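PDB 2JHP: core protein VP4 from Bluetongue virus, which forms part of the viral inner core and acts as a multifunctional enzyme that carries out the capping of viral RNA. Local coordinates for residues A[291-296]-A[338-343]; A[320-325]-A[352-357]. One frame throughout, in Å; residues are numbered along the deposited sequence.

Interaction 1. Residues A[291-296]-A[338-343]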
loop_
_atom_site.group_PDB
_atom_site.type_symbol
_atom_site.label_atom_id
_atom_site.label_comp_id
_atom_site.label_asym_id
_atom_site.label_seq_id
_atom_site.Cartn_x
_atom_site.Cartn_y
_atom_site.Cartn_z
ATOM N N GLU A 291 10.661 36.207 7.894
ATOM C CA GLU A 291 11.792 36.988 7.403
ATOM C C GLU A 291 13.126 36.286 7.653
ATOM O O GLU A 291 13.945 36.174 6.751
ATOM C CB GLU A 291 11.784 38.364 8.058
ATOM C CG GLU A 291 10.669 39.275 7.559
ATOM C CD GLU A 291 10.554 40.577 8.342
ATOM O OE1 GLU A 291 11.428 40.853 9.209
ATOM O OE2 GLU A 291 9.584 41.334 8.088
ATOM N N ILE A 292 13.330 35.801 8.876
ATOM C CA ILE A 292 14.512 35.000 9.207
ATOM C C ILE A 292 14.632 33.788 8.285
ATOM O O ILE A 292 15.719 33.483 7.782
ATOM C CB ILE A 292 14.519 34.596 10.703
ATOM C CG1 ILE A 292 14.902 35.822 11.552
ATOM C CG2 ILE A 292 15.484 33.437 10.950
ATOM C CD1 ILE A 292 14.808 35.643 13.058
ATOM N N ALA A 293 13.502 33.125 8.043
ATOM C CA ALA A 293 13.458 31.959 7.165
ATOM C C ALA A 293 13.809 32.336 5.721
ATOM O O ALA A 293 14.620 31.661 5.084
ATOM C CB ALA A 293 12.082 31.257 7.244
ATOM N N TYR A 294 13.197 33.411 5.220
ATOM C CA TYR A 294 13.452 33.892 3.861
ATOM C C TYR A 294 14.938 34.233 3.659
ATOM O O TYR A 294 15.517 33.861 2.642
ATOM C CB TYR A 294 12.553 35.095 3.526
ATOM C CG TYR A 294 12.473 35.435 2.049
ATOM C CD1 TYR A 294 11.598 34.748 1.198
ATOM C CD2 TYR A 294 13.258 36.443 1.503
ATOM C CE1 TYR A 294 11.515 35.042 -0.155
ATOM C CE2 TYR A 294 13.185 36.757 0.136
ATOM C CZ TYR A 294 12.306 36.045 -0.683
ATOM O OH TYR A 294 12.217 36.336 -2.028
ATOM N N GLU A 295 15.547 34.915 4.636
ATOM C CA GLU A 295 16.972 35.264 4.589
ATOM C C GLU A 295 17.804 34.006 4.471
ATOM O O GLU A 295 18.835 33.984 3.798
ATOM C CB GLU A 295 17.409 35.996 5.860
ATOM C CG GLU A 295 16.755 37.339 6.122
ATOM C CD GLU A 295 17.117 37.887 7.493
ATOM O OE1 GLU A 295 16.291 37.765 8.427
ATOM O OE2 GLU A 295 18.236 38.428 7.641
ATOM N N MET A 296 17.331 32.961 5.139
ATOM C CA MET A 296 18.032 31.701 5.226
ATOM C C MET A 296 17.576 30.668 4.191
ATOM O O MET A 296 17.942 29.493 4.272
ATOM C CB MET A 296 17.896 31.147 6.633
ATOM C CG MET A 296 18.886 31.725 7.603
ATOM S SD MET A 296 18.599 31.036 9.227
ATOM C CE MET A 296 20.285 30.808 9.720
ATOM N N ASN A 338 2.065 28.438 8.678
ATOM C CA ASN A 338 2.577 28.983 7.443
ATOM C C ASN A 338 3.664 28.077 6.937
ATOM O O ASN A 338 4.749 28.027 7.512
ATOM C CB ASN A 338 3.130 30.390 7.675
ATOM C CG ASN A 338 3.542 31.084 6.389
ATOM O OD1 ASN A 338 3.997 32.219 6.421
ATOM N ND2 ASN A 338 3.391 30.410 5.258
ATOM N N PHE A 339 3.356 27.337 5.879
ATOM C CA PHE A 339 4.360 26.521 5.226
ATOM C C PHE A 339 5.081 27.331 4.150
ATOM O O PHE A 339 4.447 28.006 3.326
ATOM C CB PHE A 339 3.762 25.234 4.640
ATOM C CG PHE A 339 4.736 24.450 3.807
ATOM C CD1 PHE A 339 5.797 23.773 4.402
ATOM C CD2 PHE A 339 4.617 24.417 2.424
ATOM C CE1 PHE A 339 6.708 23.065 3.632
ATOM C CE2 PHE A 339 5.523 23.713 1.649
ATOM C CZ PHE A 339 6.568 23.036 2.250
ATOM N N MET A 340 6.407 27.253 4.173
ATOM C CA MET A 340 7.241 27.985 3.244
ATOM C C MET A 340 8.142 26.986 2.533
ATOM O O MET A 340 8.961 26.320 3.173
ATOM C CB MET A 340 8.099 29.023 3.985
ATOM C CG MET A 340 7.336 30.100 4.780
ATOM S SD MET A 340 8.390 31.209 5.763
ATOM C CE MET A 340 9.351 31.989 4.480
ATOM N N ARG A 341 7.975 26.862 1.214
ATOM C CA ARG A 341 8.875 26.043 0.404
ATOM C C ARG A 341 10.014 26.925 -0.069
ATOM O O ARG A 341 9.797 27.967 -0.695
ATOM C CB ARG A 341 8.153 25.415 -0.778
ATOM C CG ARG A 341 8.896 24.196 -1.354
ATOM C CD ARG A 341 9.154 24.370 -2.826
ATOM N NE ARG A 341 10.269 25.268 -3.070
ATOM C CZ ARG A 341 10.403 26.038 -4.141
ATOM N NH1 ARG A 341 9.480 26.036 -5.095
ATOM N NH2 ARG A 341 11.466 26.820 -4.253
ATOM N N LEU A 342 11.229 26.515 0.261
ATOM C CA LEU A 342 12.400 27.327 -0.007
ATOM C C LEU A 342 13.357 26.618 -0.959
ATOM O O LEU A 342 13.086 25.520 -1.420
ATOM C CB LEU A 342 13.109 27.665 1.310
ATOM C CG LEU A 342 12.314 28.360 2.414
ATOM C CD1 LEU A 342 13.091 28.346 3.728
ATOM C CD2 LEU A 342 11.968 29.784 2.022
ATOM N N ARG A 343 14.464 27.267 -1.282
ATOM C CA ARG A 343 15.557 26.568 -1.924
ATOM C C ARG A 343 16.480 26.204 -0.781
ATOM O O ARG A 343 16.425 26.827 0.286
ATOM C CB ARG A 343 16.247 27.419 -2.997
ATOM C CG ARG A 343 16.697 28.782 -2.540
ATOM C CD ARG A 343 15.718 29.885 -2.930
ATOM N NE ARG A 343 15.859 31.040 -2.038
ATOM C CZ ARG A 343 16.977 31.751 -1.890
ATOM N NH1 ARG A 343 18.079 31.441 -2.570
ATOM N NH2 ARG A 343 16.999 32.774 -1.043
#

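Interaction 2. Residues A[320-325]-A[352-357]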
loop_
_atom_site.group_PDB
_atom_site.type_symbol
_atom_site.label_atom_id
_atom_site.label_comp_id
_atom_site.label_asym_id
_atom_site.label_seq_id
_atom_site.Cartn_x
_atom_site.Cartn_y
_atom_site.Cartn_z
ATOM N N SER A 320 4.867 33.585 2.350
ATOM C CA SER A 320 4.283 32.255 2.443
ATOM C C SER A 320 4.340 31.426 1.159
ATOM O O SER A 320 4.516 31.953 0.062
ATOM C CB SER A 320 2.823 32.368 2.907
ATOM O OG SER A 320 2.220 31.086 3.023
ATOM N N THR A 321 4.193 30.116 1.331
ATOM C CA THR A 321 3.852 29.211 0.241
ATOM C C THR A 321 2.392 28.770 0.444
ATOM O O THR A 321 1.555 28.948 -0.440
ATOM C CB THR A 321 4.821 27.998 0.173
ATOM O OG1 THR A 321 6.133 28.432 -0.224
ATOM C CG2 THR A 321 4.318 26.940 -0.812
ATOM N N TYR A 322 2.094 28.215 1.615
ATOM C CA TYR A 322 0.717 27.878 1.972
ATOM C C TYR A 322 0.387 28.358 3.377
ATOM O O TYR A 322 1.275 28.541 4.203
ATOM C CB TYR A 322 0.461 26.364 1.915
ATOM C CG TYR A 322 0.729 25.667 0.595
ATOM C CD1 TYR A 322 1.623 24.611 0.527
ATOM C CD2 TYR A 322 0.063 26.042 -0.578
ATOM C CE1 TYR A 322 1.863 23.951 -0.673
ATOM C CE2 TYR A 322 0.300 25.393 -1.781
ATOM C CZ TYR A 322 1.199 24.348 -1.821
ATOM O OH TYR A 322 1.435 23.696 -3.008
ATOM N N LEU A 323 -0.900 28.573 3.624
ATOM C CA LEU A 323 -1.427 28.692 4.976
ATOM C C LEU A 323 -2.479 27.603 5.150
ATOM O O LEU A 323 -3.379 27.452 4.317
ATOM C CB LEU A 323 -2.039 30.072 5.225
ATOM C CG LEU A 323 -1.171 31.323 5.036
ATOM C CD1 LEU A 323 -2.039 32.590 5.046
ATOM C CD2 LEU A 323 -0.071 31.424 6.080
ATOM N N PHE A 324 -2.359 26.812 6.210
ATOM C CA PHE A 324 -3.375 25.795 6.438
ATOM C C PHE A 324 -3.822 25.607 7.872
ATOM O O PHE A 324 -3.144 26.039 8.803
ATOM C CB PHE A 324 -3.007 24.452 5.802
ATOM C CG PHE A 324 -1.546 24.141 5.799
ATOM C CD1 PHE A 324 -0.810 24.159 6.975
ATOM C CD2 PHE A 324 -0.917 23.782 4.610
ATOM C CE1 PHE A 324 0.547 23.841 6.969
ATOM C CE2 PHE A 324 0.439 23.458 4.580
ATOM C CZ PHE A 324 1.172 23.484 5.764
ATOM N N PRO A 325 -4.992 24.966 8.044
ATOM C CA PRO A 325 -5.533 24.701 9.373
ATOM C C PRO A 325 -4.677 23.694 10.131
ATOM O O PRO A 325 -3.896 22.957 9.526
ATOM C CB PRO A 325 -6.923 24.121 9.086
ATOM C CG PRO A 325 -7.203 24.435 7.646
ATOM C CD PRO A 325 -5.873 24.451 6.978
ATOM N N MET A 352 7.300 21.811 -7.311
ATOM C CA MET A 352 5.885 22.012 -7.658
ATOM C C MET A 352 5.148 22.943 -6.702
ATOM O O MET A 352 4.207 23.622 -7.103
ATOM C CB MET A 352 5.135 20.680 -7.790
ATOM C CG MET A 352 5.404 19.912 -9.101
ATOM S SD MET A 352 5.429 20.957 -10.579
ATOM C CE MET A 352 5.652 19.717 -11.860
ATOM N N HIS A 353 5.567 22.965 -5.439
ATOM C CA HIS A 353 5.060 23.949 -4.484
ATOM C C HIS A 353 5.750 25.270 -4.774
ATOM O O HIS A 353 6.980 25.338 -4.767
ATOM C CB HIS A 353 5.330 23.509 -3.044
ATOM C CG HIS A 353 4.805 22.143 -2.735
ATOM N ND1 HIS A 353 3.484 21.909 -2.418
ATOM C CD2 HIS A 353 5.419 20.936 -2.718
ATOM C CE1 HIS A 353 3.309 20.618 -2.207
ATOM N NE2 HIS A 353 4.468 20.004 -2.384
ATOM N N PRO A 354 4.966 26.324 -5.064
ATOM C CA PRO A 354 5.586 27.610 -5.415
ATOM C C PRO A 354 6.491 28.161 -4.310
ATOM O O PRO A 354 6.140 28.095 -3.128
ATOM C CB PRO A 354 4.391 28.539 -5.665
ATOM C CG PRO A 354 3.216 27.862 -5.093
ATOM C CD PRO A 354 3.494 26.386 -5.096
ATOM N N ASP A 355 7.655 28.665 -4.718
ATOM C CA ASP A 355 8.610 29.370 -3.853
ATOM C C ASP A 355 7.867 30.310 -2.911
ATOM O O ASP A 355 6.874 30.926 -3.305
ATOM C CB ASP A 355 9.570 30.192 -4.723
ATOM C CG ASP A 355 11.035 29.903 -4.426
ATOM O OD1 ASP A 355 11.464 30.025 -3.253
ATOM O OD2 ASP A 355 11.766 29.557 -5.386
ATOM N N ALA A 356 8.334 30.428 -1.671
ATOM C CA ALA A 356 7.643 31.290 -0.718
ATOM C C ALA A 356 7.776 32.721 -1.168
ATOM O O ALA A 356 8.881 33.182 -1.473
ATOM C CB ALA A 356 8.174 31.111 0.691
ATOM N N SER A 357 6.635 33.404 -1.241
ATOM C CA SER A 357 6.582 34.794 -1.688
ATOM C C SER A 357 5.633 35.649 -0.846
ATOM O O SER A 357 4.959 35.156 0.053
ATOM C CB SER A 357 6.170 34.853 -3.160
ATOM O OG SER A 357 4.964 34.132 -3.365
HETATM O O HOH W 1 4.397 31.606 -2.726
#

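Interaction 1. Residues A[291-296]-A[338-343]
Ala293 and Met340 meet at the close-packed heart of this contact, where the last turns of helix 280-295 rest on strand 335-341. The Ala293 methyl, CB, lies 4.0 Å from both SD and CE of Met340, so the thioether end lies across the small side chain. Met340 runs out extended and then bends at its last torsion (chi3 62°), which carries CE round to 4.2 Å from Tyr294 N. Two residues on, just past the strand's end, Leu342 also points toward the helix, and its CD1 reaches to 3.9 Å from Ala293 O. No hydrogen bond spans the two segments, and the close part of the contact is apolar packing. The setting is a methyltransferase-type Rossmann sheet of strand order 3-2-1-4-5-7-6, in which a helix between the fourth and fifth strands covers the antiparallel seventh strand. Ala303 and Ile305 of the neighbouring strand 302-308 extend the apolar layer, touching Ala293 and Met340 respectively, while Phe300 packs on Leu342. Toward solvent the fit slackens. The CB of Tyr294 points away from the strand, and the guanidinium of the exposed Arg343 only approaches the helix end, its NH2 stopping 4.1 Å from Tyr294 O at an oblique angle, without a hydrogen bond. Arg343 also touches a crystal neighbour, which may influence where its long chain settles.

Interaction 2. Residues A[320-325]-A[352-357]
A short antiparallel pairing, extended by side-chain hydrogen bonds, joins Ser320 and Ser357 where the edge of the methyltransferase-like sheet meets the loop leading into strand 357-362. The two serines form a hydrogen-bonded pair: Ser320 N reaches Ser357 O at 2.8 Å, nearly straight at 171°, and Ser357 N returns the bond to Ser320 O. A water reinforces the junction, donating to Ser320 O and Asp355 O and accepting from Ser357 OG. Beyond the pair, Thr321 takes over with its side chain. Its hydroxyl, set beside the backbone N (chi1 -68°), donates to Pro354 O from 2.9 Å, nearly along the C=O axis, and also accepts from the backbone N of Arg341, so two bonds grip OG1. Tyr322 reaches further still, its OH 2.8 Å from His353 ND1 in a hydrogen bond whose donor may be either. The two rings stand almost perpendicular (88°) and touch at their edges, with ND1 near the plane of the tyrosine ring. Thr321 and Tyr322 form a classic beta bulge opposite Phe339 of strand 335-341, while His389 of helix 380-391 packs against both the Tyr322 and His353 rings, edge-to-face with the histidine.

Interactions 1 and 2 have centres 10 Å apart, and their segments alternate along the chain. Strand 335-341 carries helix 280-295 on one face and has strand 322-324 as its neighbour in the sheet. Arg341, between Met340 and Leu342 of interaction 1, is the main link: its backbone N lies 2.8 Å from Thr321 OG1, its NH1 lies 2.6 Å from His353 O, and its NH2 forms a salt bridge with OD2 of Asp355 in interaction 2. Phe339 adds an apolar join, its CB being 3.3 Å from Phe324 CZ. A bound S-adenosyl-L-homocysteine lies about 13 Å from the Ala293 side chain, too far for that residue to line its pocket.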